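Local coordinates for protein importin subunit beta-1 (Saccharomyces cerevisiae, PDB 5OWU) that carries proteins into the nucleus as the beta subunit of importin, working with importin alpha, which recognises the classical nuclear localization signal of the cargo, at residues A318-V326 with F358-P369; I542-T553 with L572-V583. All coordinates share one frame; numbering follows the deposited sequence. Where two conformers were deposited one is given.

Contact 1. Residues A318-V326 with F358-P369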
loop_
_atom_site.group_PDB
_atom_site.type_symbol
_atom_site.label_atom_id
_atom_site.label_comp_id
_atom_site.label_asym_id
_atom_site.label_seq_id
_atom_site.Cartn_x
_atom_site.Cartn_y
_atom_site.Cartn_z
ATOM N N ALA A 318 22.704 12.260 -1.031
ATOM C CA ALA A 318 23.139 11.099 -0.265
ATOM C C ALA A 318 24.543 10.676 -0.676
ATOM O O ALA A 318 25.421 10.492 0.174
ATOM C CB ALA A 318 22.151 9.947 -0.452
ATOM N N LEU A 319 24.772 10.536 -1.983
ATOM C CA LEU A 319 26.078 10.103 -2.472
ATOM C C LEU A 319 27.193 10.978 -1.910
ATOM O O LEU A 319 28.167 10.475 -1.343
ATOM C CB LEU A 319 26.088 10.127 -4.001
ATOM C CG LEU A 319 27.340 9.574 -4.680
ATOM C CD1 LEU A 319 27.468 8.095 -4.417
ATOM C CD2 LEU A 319 27.315 9.841 -6.175
ATOM N N SER A 320 27.044 12.300 -2.033
ATOM C CA SER A 320 28.084 13.223 -1.591
ATOM C C SER A 320 28.308 13.159 -0.086
ATOM O O SER A 320 29.412 13.445 0.383
ATOM C CB SER A 320 27.709 14.652 -1.979
ATOM O OG SER A 320 27.454 14.767 -3.370
ATOM N N SER A 321 27.277 12.817 0.684
ATOM C CA SER A 321 27.323 12.908 2.139
ATOM C C SER A 321 27.675 11.593 2.826
ATOM O O SER A 321 27.765 11.567 4.059
ATOM C CB SER A 321 25.971 13.392 2.665
ATOM O OG SER A 321 25.544 14.556 1.983
ATOM N N ILE A 322 27.863 10.509 2.068
ATOM C CA ILE A 322 28.063 9.185 2.667
ATOM C C ILE A 322 29.167 9.219 3.711
ATOM O O ILE A 322 29.012 8.692 4.821
ATOM C CB ILE A 322 28.370 8.147 1.575
ATOM C CG1 ILE A 322 27.109 7.830 0.784
ATOM C CG2 ILE A 322 28.931 6.866 2.182
ATOM C CD1 ILE A 322 27.361 6.983 -0.428
ATOM N N LYS A 323 30.307 9.815 3.347
ATOM C CA LYS A 323 31.463 9.895 4.232
ATOM C C LYS A 323 31.072 10.388 5.621
ATOM O O LYS A 323 31.588 9.896 6.631
ATOM C CB LYS A 323 32.525 10.829 3.625
ATOM C CG LYS A 323 33.192 10.327 2.328
ATOM C CD LYS A 323 34.110 11.401 1.684
ATOM C CE LYS A 323 34.562 11.023 0.256
ATOM N NZ LYS A 323 35.218 12.145 -0.516
ATOM N N ASP A 324 30.186 11.380 5.690
ATOM C CA ASP A 324 29.826 12.014 6.954
ATOM C C ASP A 324 28.551 11.469 7.593
ATOM O O ASP A 324 28.439 11.494 8.824
ATOM C CB ASP A 324 29.673 13.523 6.737
ATOM C CG ASP A 324 30.784 14.099 5.877
ATOM O OD1 ASP A 324 31.937 13.653 6.033
ATOM O OD2 ASP A 324 30.512 14.972 5.030
ATOM N N VAL A 325 27.596 10.976 6.802
ATOM C CA VAL A 325 26.324 10.506 7.350
ATOM C C VAL A 325 26.437 9.064 7.832
ATOM O O VAL A 325 25.965 8.719 8.922
ATOM C CB VAL A 325 25.202 10.642 6.302
ATOM C CG1 VAL A 325 23.934 9.981 6.799
ATOM C CG2 VAL A 325 24.936 12.103 5.981
ATOM N N VAL A 326 27.036 8.193 7.014
ATOM C CA VAL A 326 26.926 6.750 7.266
ATOM C C VAL A 326 27.562 6.342 8.586
ATOM O O VAL A 326 26.998 5.477 9.281
ATOM C CB VAL A 326 27.465 5.967 6.063
ATOM C CG1 VAL A 326 27.578 4.468 6.372
ATOM C CG2 VAL A 326 26.542 6.180 4.882
ATOM N N PHE A 358 20.495 3.993 1.590
ATOM C CA PHE A 358 21.776 4.504 1.113
ATOM C C PHE A 358 22.431 3.515 0.163
ATOM O O PHE A 358 22.943 3.899 -0.892
ATOM C CB PHE A 358 22.701 4.804 2.293
ATOM C CG PHE A 358 22.716 6.250 2.696
ATOM C CD1 PHE A 358 23.580 7.145 2.072
ATOM C CD2 PHE A 358 21.869 6.718 3.688
ATOM C CE1 PHE A 358 23.602 8.480 2.430
ATOM C CE2 PHE A 358 21.883 8.056 4.057
ATOM C CZ PHE A 358 22.752 8.939 3.427
ATOM N N ALA A 359 22.424 2.227 0.520
ATOM C CA ALA A 359 23.092 1.236 -0.319
ATOM C C ALA A 359 22.402 1.092 -1.668
ATOM O O ALA A 359 23.073 0.964 -2.699
ATOM C CB ALA A 359 23.148 -0.112 0.396
ATOM N N GLN A 360 21.066 1.093 -1.685
ATOM C CA GLN A 360 20.343 1.007 -2.952
ATOM C C GLN A 360 20.590 2.242 -3.808
ATOM O O GLN A 360 20.725 2.145 -5.033
ATOM C CB GLN A 360 18.843 0.830 -2.687
ATOM C CG GLN A 360 18.489 -0.505 -2.064
ATOM C CD GLN A 360 17.063 -0.558 -1.550
ATOM O OE1 GLN A 360 16.566 0.399 -0.957
ATOM N NE2 GLN A 360 16.398 -1.686 -1.772
ATOM N N ASN A 361 20.660 3.410 -3.178
ATOM C CA ASN A 361 20.787 4.661 -3.913
ATOM C C ASN A 361 22.209 4.893 -4.405
ATOM O O ASN A 361 22.403 5.497 -5.466
ATOM C CB ASN A 361 20.338 5.813 -3.013
ATOM C CG ASN A 361 20.340 7.155 -3.714
ATOM O OD1 ASN A 361 20.295 7.238 -4.939
ATOM N ND2 ASN A 361 20.375 8.221 -2.926
ATOM N N CYS A 362 23.206 4.400 -3.672
ATOM C CA CYS A 362 24.591 4.810 -3.862
ATOM C C CYS A 362 25.540 3.665 -4.194
ATOM O O CYS A 362 26.726 3.919 -4.426
ATOM C CB CYS A 362 25.097 5.529 -2.604
ATOM S SG CYS A 362 24.091 6.961 -2.157
ATOM N N GLY A 363 25.071 2.423 -4.193
ATOM C CA GLY A 363 25.887 1.327 -4.687
ATOM C C GLY A 363 27.222 1.209 -3.973
ATOM O O GLY A 363 27.306 1.288 -2.742
ATOM N N ASN A 364 28.284 1.016 -4.763
ATOM C CA ASN A 364 29.613 0.758 -4.215
ATOM C C ASN A 364 30.088 1.845 -3.255
ATOM O O ASN A 364 30.965 1.584 -2.429
ATOM C CB ASN A 364 30.632 0.615 -5.355
ATOM C CG ASN A 364 30.408 -0.628 -6.193
ATOM O OD1 ASN A 364 29.646 -1.519 -5.816
ATOM N ND2 ASN A 364 31.080 -0.697 -7.342
ATOM N N HIS A 365 29.552 3.061 -3.332
ATOM C CA HIS A 365 30.035 4.104 -2.435
ATOM C C HIS A 365 29.725 3.807 -0.970
ATOM O O HIS A 365 30.333 4.424 -0.091
ATOM C CB HIS A 365 29.444 5.462 -2.817
ATOM C CG HIS A 365 30.045 6.059 -4.048
ATOM N ND1 HIS A 365 29.684 5.669 -5.321
ATOM C CD2 HIS A 365 30.980 7.026 -4.201
ATOM C CE1 HIS A 365 30.374 6.369 -6.204
ATOM N NE2 HIS A 365 31.167 7.199 -5.552
ATOM N N ILE A 366 28.805 2.880 -0.682
ATOM C CA ILE A 366 28.475 2.574 0.711
ATOM C C ILE A 366 29.492 1.636 1.356
ATOM O O ILE A 366 29.538 1.537 2.590
ATOM C CB ILE A 366 27.064 1.961 0.819
ATOM C CG1 ILE A 366 26.529 2.027 2.251
ATOM C CG2 ILE A 366 27.036 0.490 0.370
ATOM C CD1 ILE A 366 26.290 3.411 2.760
ATOM N N LEU A 367 30.324 0.965 0.556
ATOM C CA LEU A 367 31.065 -0.199 1.034
ATOM C C LEU A 367 32.102 0.168 2.099
ATOM O O LEU A 367 32.165 -0.466 3.160
ATOM C CB LEU A 367 31.739 -0.898 -0.151
ATOM C CG LEU A 367 30.835 -1.554 -1.208
ATOM C CD1 LEU A 367 31.605 -1.853 -2.491
ATOM C CD2 LEU A 367 30.235 -2.827 -0.672
ATOM N N GLU A 368 32.933 1.176 1.838
ATOM C CA GLU A 368 34.095 1.417 2.697
ATOM C C GLU A 368 33.709 1.678 4.148
ATOM O O GLU A 368 34.211 0.978 5.044
ATOM C CB GLU A 368 34.930 2.556 2.105
ATOM C CG GLU A 368 36.275 2.790 2.801
ATOM C CD GLU A 368 36.148 3.551 4.116
ATOM O OE1 GLU A 368 36.852 3.192 5.085
ATOM O OE2 GLU A 368 35.341 4.502 4.182
ATOM N N PRO A 369 32.842 2.653 4.459
ATOM C CA PRO A 369 32.503 2.871 5.880
ATOM C C PRO A 369 31.785 1.690 6.523
ATOM O O PRO A 369 32.031 1.369 7.699
ATOM C CB PRO A 369 31.624 4.132 5.839
ATOM C CG PRO A 369 31.103 4.205 4.435
ATOM C CD PRO A 369 32.186 3.631 3.575
#
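The axes of helix 318-326 and helix 358-362 run roughly antiparallel, 138° apart in direction, and come within 10.1 Å of each other. This is the helical hairpin of HEAT repeat 8, and its second helix ends at C362, after which G363, with positive phi, leads through a short 3-10 segment (364-366) into HEAT repeat 9. F358 supplies a knob in a hole formed by A318, I322, V325 and V326. Its ring has V326 CG2 above one face, offset toward the rim, and the A318 carbonyl oxygen at its edge, in plane; F358 CE1 also meets A318 CB at 3.5 Å. V325 CG1 reaches F358 CZ at 3.7 Å, the two side chains crossing at about a right angle. With CG1 beside its backbone N (chi1 -73°) and an extended chi2, I322 places CD1 against the end of helix 347-362, 3.5 Å from C362 CB, tighter than usual for two carbons. Past the turn, V326 CG2 abuts I366 CD1 at 3.5 Å, and P369 CG approaches both V326 CG1 and I322 CG2. The amide nitrogen of N361 brushes A318 CB but is hydrogen-bonded to E297 on helix 280-306. At the outer margin L319 CD1 sits over one face of the H365 imidazole in a CH-pi contact, 3.5 Å from the ring centroid and 19° off its normal.

Contact 2. Residues I542-T553 with L572-V583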
loop_
_atom_site.group_PDB
_atom_site.type_symbol
_atom_site.label_atom_id
_atom_site.label_comp_id
_atom_site.label_asym_id
_atom_site.label_seq_id
_atom_site.Cartn_x
_atom_site.Cartn_y
_atom_site.Cartn_z
ATOM N N ILE A 542 6.521 -34.120 1.441
ATOM C CA ILE A 542 5.703 -32.989 1.870
ATOM C C ILE A 542 4.233 -33.376 1.829
ATOM O O ILE A 542 3.476 -33.144 2.782
ATOM C CB ILE A 542 5.988 -31.748 1.001
ATOM C CG1 ILE A 542 7.448 -31.313 1.151
ATOM C CG2 ILE A 542 5.063 -30.594 1.392
ATOM C CD1 ILE A 542 7.879 -30.245 0.152
ATOM N N SER A 543 3.817 -34.019 0.736
ATOM C CA SER A 543 2.408 -34.362 0.578
ATOM C C SER A 543 1.943 -35.220 1.747
ATOM O O SER A 543 1.015 -34.854 2.485
ATOM C CB SER A 543 2.206 -35.082 -0.755
ATOM O OG SER A 543 0.877 -35.551 -0.882
ATOM N N THR A 544 2.639 -36.342 1.965
ATOM C CA THR A 544 2.358 -37.213 3.102
ATOM C C THR A 544 2.288 -36.419 4.393
ATOM O O THR A 544 1.368 -36.608 5.201
ATOM C CB THR A 544 3.439 -38.296 3.201
ATOM O OG1 THR A 544 3.388 -39.127 2.042
ATOM C CG2 THR A 544 3.256 -39.167 4.444
ATOM N N PHE A 545 3.241 -35.506 4.598
ATOM C CA PHE A 545 3.295 -34.785 5.861
ATOM C C PHE A 545 2.054 -33.925 6.050
ATOM O O PHE A 545 1.454 -33.917 7.133
ATOM C CB PHE A 545 4.559 -33.925 5.938
ATOM C CG PHE A 545 4.485 -32.849 6.992
ATOM C CD1 PHE A 545 4.603 -33.164 8.334
ATOM C CD2 PHE A 545 4.274 -31.531 6.639
ATOM C CE1 PHE A 545 4.524 -32.175 9.301
ATOM C CE2 PHE A 545 4.199 -30.543 7.600
ATOM C CZ PHE A 545 4.319 -30.858 8.922
ATOM N N VAL A 546 1.636 -33.201 5.008
ATOM C CA VAL A 546 0.585 -32.216 5.238
ATOM C C VAL A 546 -0.760 -32.912 5.403
ATOM O O VAL A 546 -1.526 -32.599 6.322
ATOM C CB VAL A 546 0.566 -31.152 4.122
ATOM C CG1 VAL A 546 1.850 -30.317 4.177
ATOM C CG2 VAL A 546 0.363 -31.779 2.742
ATOM N N MET A 547 -1.042 -33.908 4.563
ATOM C CA MET A 547 -2.280 -34.668 4.705
ATOM C C MET A 547 -2.387 -35.253 6.108
ATOM O O MET A 547 -3.323 -34.940 6.858
ATOM C CB MET A 547 -2.350 -35.748 3.621
ATOM C CG MET A 547 -2.506 -35.136 2.227
ATOM S SD MET A 547 -2.744 -36.267 0.844
ATOM C CE MET A 547 -1.322 -37.351 0.984
ATOM N N ASP A 548 -1.401 -36.064 6.505
ATOM C CA ASP A 548 -1.364 -36.579 7.869
ATOM C C ASP A 548 -1.524 -35.446 8.878
ATOM O O ASP A 548 -2.309 -35.544 9.829
ATOM C CB ASP A 548 -0.053 -37.334 8.106
ATOM C CG ASP A 548 0.095 -38.562 7.212
ATOM O OD1 ASP A 548 -0.666 -38.695 6.231
ATOM O OD2 ASP A 548 0.992 -39.391 7.485
ATOM N N LYS A 549 -0.800 -34.343 8.669
ATOM C CA LYS A 549 -0.840 -33.260 9.646
ATOM C C LYS A 549 -2.240 -32.683 9.753
ATOM O O LYS A 549 -2.722 -32.391 10.857
ATOM C CB LYS A 549 0.161 -32.172 9.268
ATOM C CG LYS A 549 0.396 -31.143 10.366
ATOM C CD LYS A 549 1.202 -31.744 11.512
ATOM C CE LYS A 549 1.342 -30.764 12.657
ATOM N NZ LYS A 549 2.147 -31.321 13.780
ATOM N N LEU A 550 -2.918 -32.518 8.619
ATOM C CA LEU A 550 -4.292 -32.046 8.682
ATOM C C LEU A 550 -5.111 -32.975 9.565
ATOM O O LEU A 550 -5.804 -32.529 10.490
ATOM C CB LEU A 550 -4.882 -31.946 7.273
ATOM C CG LEU A 550 -6.286 -31.357 7.138
ATOM C CD1 LEU A 550 -6.341 -29.955 7.714
ATOM C CD2 LEU A 550 -6.736 -31.365 5.672
ATOM N N GLY A 551 -4.989 -34.286 9.332
ATOM C CA GLY A 551 -5.690 -35.245 10.169
ATOM C C GLY A 551 -5.419 -35.002 11.634
ATOM O O GLY A 551 -6.342 -34.969 12.453
ATOM N N GLN A 552 -4.152 -34.771 11.977
ATOM C CA GLN A 552 -3.799 -34.598 13.378
ATOM C C GLN A 552 -4.535 -33.408 13.971
ATOM O O GLN A 552 -5.106 -33.498 15.066
ATOM C CB GLN A 552 -2.289 -34.432 13.512
ATOM C CG GLN A 552 -1.808 -34.348 14.934
ATOM C CD GLN A 552 -0.347 -33.989 15.011
ATOM O OE1 GLN A 552 0.010 -32.819 15.168
ATOM N NE2 GLN A 552 0.510 -34.991 14.886
ATOM N N THR A 553 -4.569 -32.286 13.242
ATOM C CA THR A 553 -5.223 -31.110 13.804
ATOM C C THR A 553 -6.705 -31.365 13.993
ATOM O O THR A 553 -7.335 -30.775 14.881
ATOM C CB THR A 553 -5.012 -29.877 12.919
ATOM O OG1 THR A 553 -5.662 -30.062 11.653
ATOM C CG2 THR A 553 -3.519 -29.598 12.718
ATOM N N LEU A 572 -2.882 -22.673 12.229
ATOM C CA LEU A 572 -2.151 -23.875 11.830
ATOM C C LEU A 572 -2.880 -24.624 10.720
ATOM O O LEU A 572 -2.257 -25.084 9.753
ATOM C CB LEU A 572 -1.939 -24.788 13.037
ATOM C CG LEU A 572 -1.399 -26.185 12.734
ATOM C CD1 LEU A 572 -0.048 -26.110 11.996
ATOM C CD2 LEU A 572 -1.265 -26.981 14.015
ATOM N N GLN A 573 -4.200 -24.769 10.840
ATOM C CA GLN A 573 -4.945 -25.457 9.791
ATOM C C GLN A 573 -4.894 -24.675 8.484
ATOM O O GLN A 573 -4.832 -25.267 7.402
ATOM C CB GLN A 573 -6.391 -25.682 10.229
ATOM C CG GLN A 573 -6.511 -26.642 11.394
ATOM C CD GLN A 573 -7.948 -26.938 11.744
ATOM O OE1 GLN A 573 -8.745 -26.029 11.951
ATOM N NE2 GLN A 573 -8.286 -28.218 11.810
ATOM N N SER A 574 -4.924 -23.345 8.567
ATOM C CA SER A 574 -4.747 -22.513 7.380
ATOM C C SER A 574 -3.383 -22.757 6.729
ATOM O O SER A 574 -3.294 -22.965 5.513
ATOM C CB SER A 574 -4.929 -21.042 7.767
ATOM O OG SER A 574 -4.597 -20.165 6.705
ATOM N N ASN A 575 -2.307 -22.747 7.526
ATOM C CA ASN A 575 -0.975 -23.042 6.991
ATOM C C ASN A 575 -0.959 -24.382 6.274
ATOM O O ASN A 575 -0.447 -24.506 5.144
ATOM C CB ASN A 575 0.070 -23.052 8.117
ATOM C CG ASN A 575 0.144 -21.740 8.888
ATOM O OD1 ASN A 575 0.594 -21.721 10.036
ATOM N ND2 ASN A 575 -0.296 -20.647 8.274
ATOM N N ILE A 576 -1.527 -25.404 6.925
ATOM C CA ILE A 576 -1.564 -26.741 6.344
ATOM C C ILE A 576 -2.323 -26.724 5.026
ATOM O O ILE A 576 -1.878 -27.293 4.026
ATOM C CB ILE A 576 -2.196 -27.734 7.336
ATOM C CG1 ILE A 576 -1.289 -27.915 8.559
ATOM C CG2 ILE A 576 -2.451 -29.089 6.669
ATOM C CD1 ILE A 576 -1.978 -28.594 9.724
ATOM N N LEU A 577 -3.502 -26.106 5.015
ATOM C CA LEU A 577 -4.335 -26.138 3.817
ATOM C C LEU A 577 -3.673 -25.387 2.665
ATOM O O LEU A 577 -3.800 -25.788 1.505
ATOM C CB LEU A 577 -5.722 -25.567 4.130
ATOM C CG LEU A 577 -6.583 -26.462 5.036
ATOM C CD1 LEU A 577 -7.733 -25.693 5.648
ATOM C CD2 LEU A 577 -7.105 -27.679 4.286
ATOM N N THR A 578 -2.949 -24.307 2.959
ATOM C CA THR A 578 -2.220 -23.593 1.909
ATOM C C THR A 578 -1.173 -24.500 1.267
ATOM O O THR A 578 -1.117 -24.641 0.031
ATOM C CB THR A 578 -1.584 -22.332 2.499
ATOM O OG1 THR A 578 -2.615 -21.503 3.060
ATOM C CG2 THR A 578 -0.820 -21.533 1.432
ATOM N N VAL A 579 -0.346 -25.152 2.092
ATOM C CA VAL A 579 0.643 -26.068 1.520
ATOM C C VAL A 579 -0.048 -27.190 0.757
ATOM O O VAL A 579 0.414 -27.608 -0.309
ATOM C CB VAL A 579 1.574 -26.634 2.607
ATOM C CG1 VAL A 579 2.630 -27.545 1.973
ATOM C CG2 VAL A 579 2.242 -25.514 3.371
ATOM N N LEU A 580 -1.149 -27.711 1.303
ATOM C CA LEU A 580 -1.853 -28.820 0.667
ATOM C C LEU A 580 -2.389 -28.417 -0.698
ATOM O O LEU A 580 -2.314 -29.190 -1.659
ATOM C CB LEU A 580 -2.989 -29.300 1.574
ATOM C CG LEU A 580 -3.896 -30.423 1.058
ATOM C CD1 LEU A 580 -3.099 -31.672 0.725
ATOM C CD2 LEU A 580 -4.973 -30.741 2.091
ATOM N N ALA A 581 -2.932 -27.204 -0.807
ATOM C CA ALA A 581 -3.378 -26.722 -2.106
ATOM C C ALA A 581 -2.218 -26.674 -3.086
ATOM O O ALA A 581 -2.358 -27.088 -4.247
ATOM C CB ALA A 581 -4.028 -25.346 -1.966
ATOM N N ALA A 582 -1.049 -26.190 -2.634
ATOM C CA ALA A 582 0.108 -26.167 -3.530
ATOM C C ALA A 582 0.517 -27.579 -3.948
ATOM O O ALA A 582 0.871 -27.815 -5.110
ATOM C CB ALA A 582 1.286 -25.443 -2.872
ATOM N N VAL A 583 0.482 -28.530 -3.011
ATOM C CA VAL A 583 0.835 -29.915 -3.323
ATOM C C VAL A 583 -0.117 -30.477 -4.374
ATOM O O VAL A 583 0.304 -31.095 -5.360
ATOM C CB VAL A 583 0.823 -30.768 -2.039
ATOM C CG1 VAL A 583 0.875 -32.264 -2.357
ATOM C CG2 VAL A 583 1.992 -30.393 -1.141
#
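The Q573 carboxamide is the flat group that reaches across this contact, and it meets T553 in its own plane: Q573 NE2 donates to T553 OG1 at 3.2 Å, with an N-H...O angle of 161° and the acceptor only 9° out of the amide plane. T553 OG1 in turn donates to the L550 carbonyl oxygen at 2.7 Å, in the carbonyl plane and on a lone pair. The hydroxyl is thus gripped by two bonds, one from each helix, which fix its rotation. Its position between the backbone N and the carbonyl carbon (chi1 65°) puts T553 CG2 anti to the carbonyl carbon, where it meets I576 CD1 at 3.5 Å and L572 CD2.

Helices 542-553 and 572-583 form the antiparallel hairpin of HEAT repeat 13; their axes approach to 9.4 Å. I576 is the knob, held in a hole made by V546, K549, L550 and T553. Its two branches divide the work: CG2 rests near the V546 carbonyl oxygen and L550 CB, while I576 CD1 meets K549 CG at 3.5 Å. The lysine chain bends at chi2, and K549 NZ is hydrogen-bonded to Q552 OE1 and to N508 OD1. Nearer the N-terminal end of segment 542-553, V546 CG1 meets V579 CG1 at 3.6 Å, and S543 CB packs on V583 CG1 at 3.5 Å. L550 CD2 touches both L577 CD2 and L580 CD2, each at 4.0 Å.

The hairpin is flanked by other helices of the solenoid. I542 also packs on V500 of helix 496-507, L572 on F521 and V579 on T525 of helix 516-530, whereas L577 and L580 both touch F602 of helix 595-607.

From the N terminus, the chain first reaches contact 1, where segment 318-326 of helix 317-332 is met, after 31 intervening residues, by segment 358-369, the end of helix 347-362 and the start of helix 367-377. Contact 1 thereby closes HEAT repeat 8 and carries its packing into repeat 9. Only later does contact 2 open, bringing helices 536-553 and 563-586 of repeat 13 together across the nine residues 554-562. The two loops are in series, neither nested nor crossed. Their centres lie 46 Å apart and their nearest atoms about 26 Å apart, so each ties together its own part of an all-helical superhelical solenoid without touching the other.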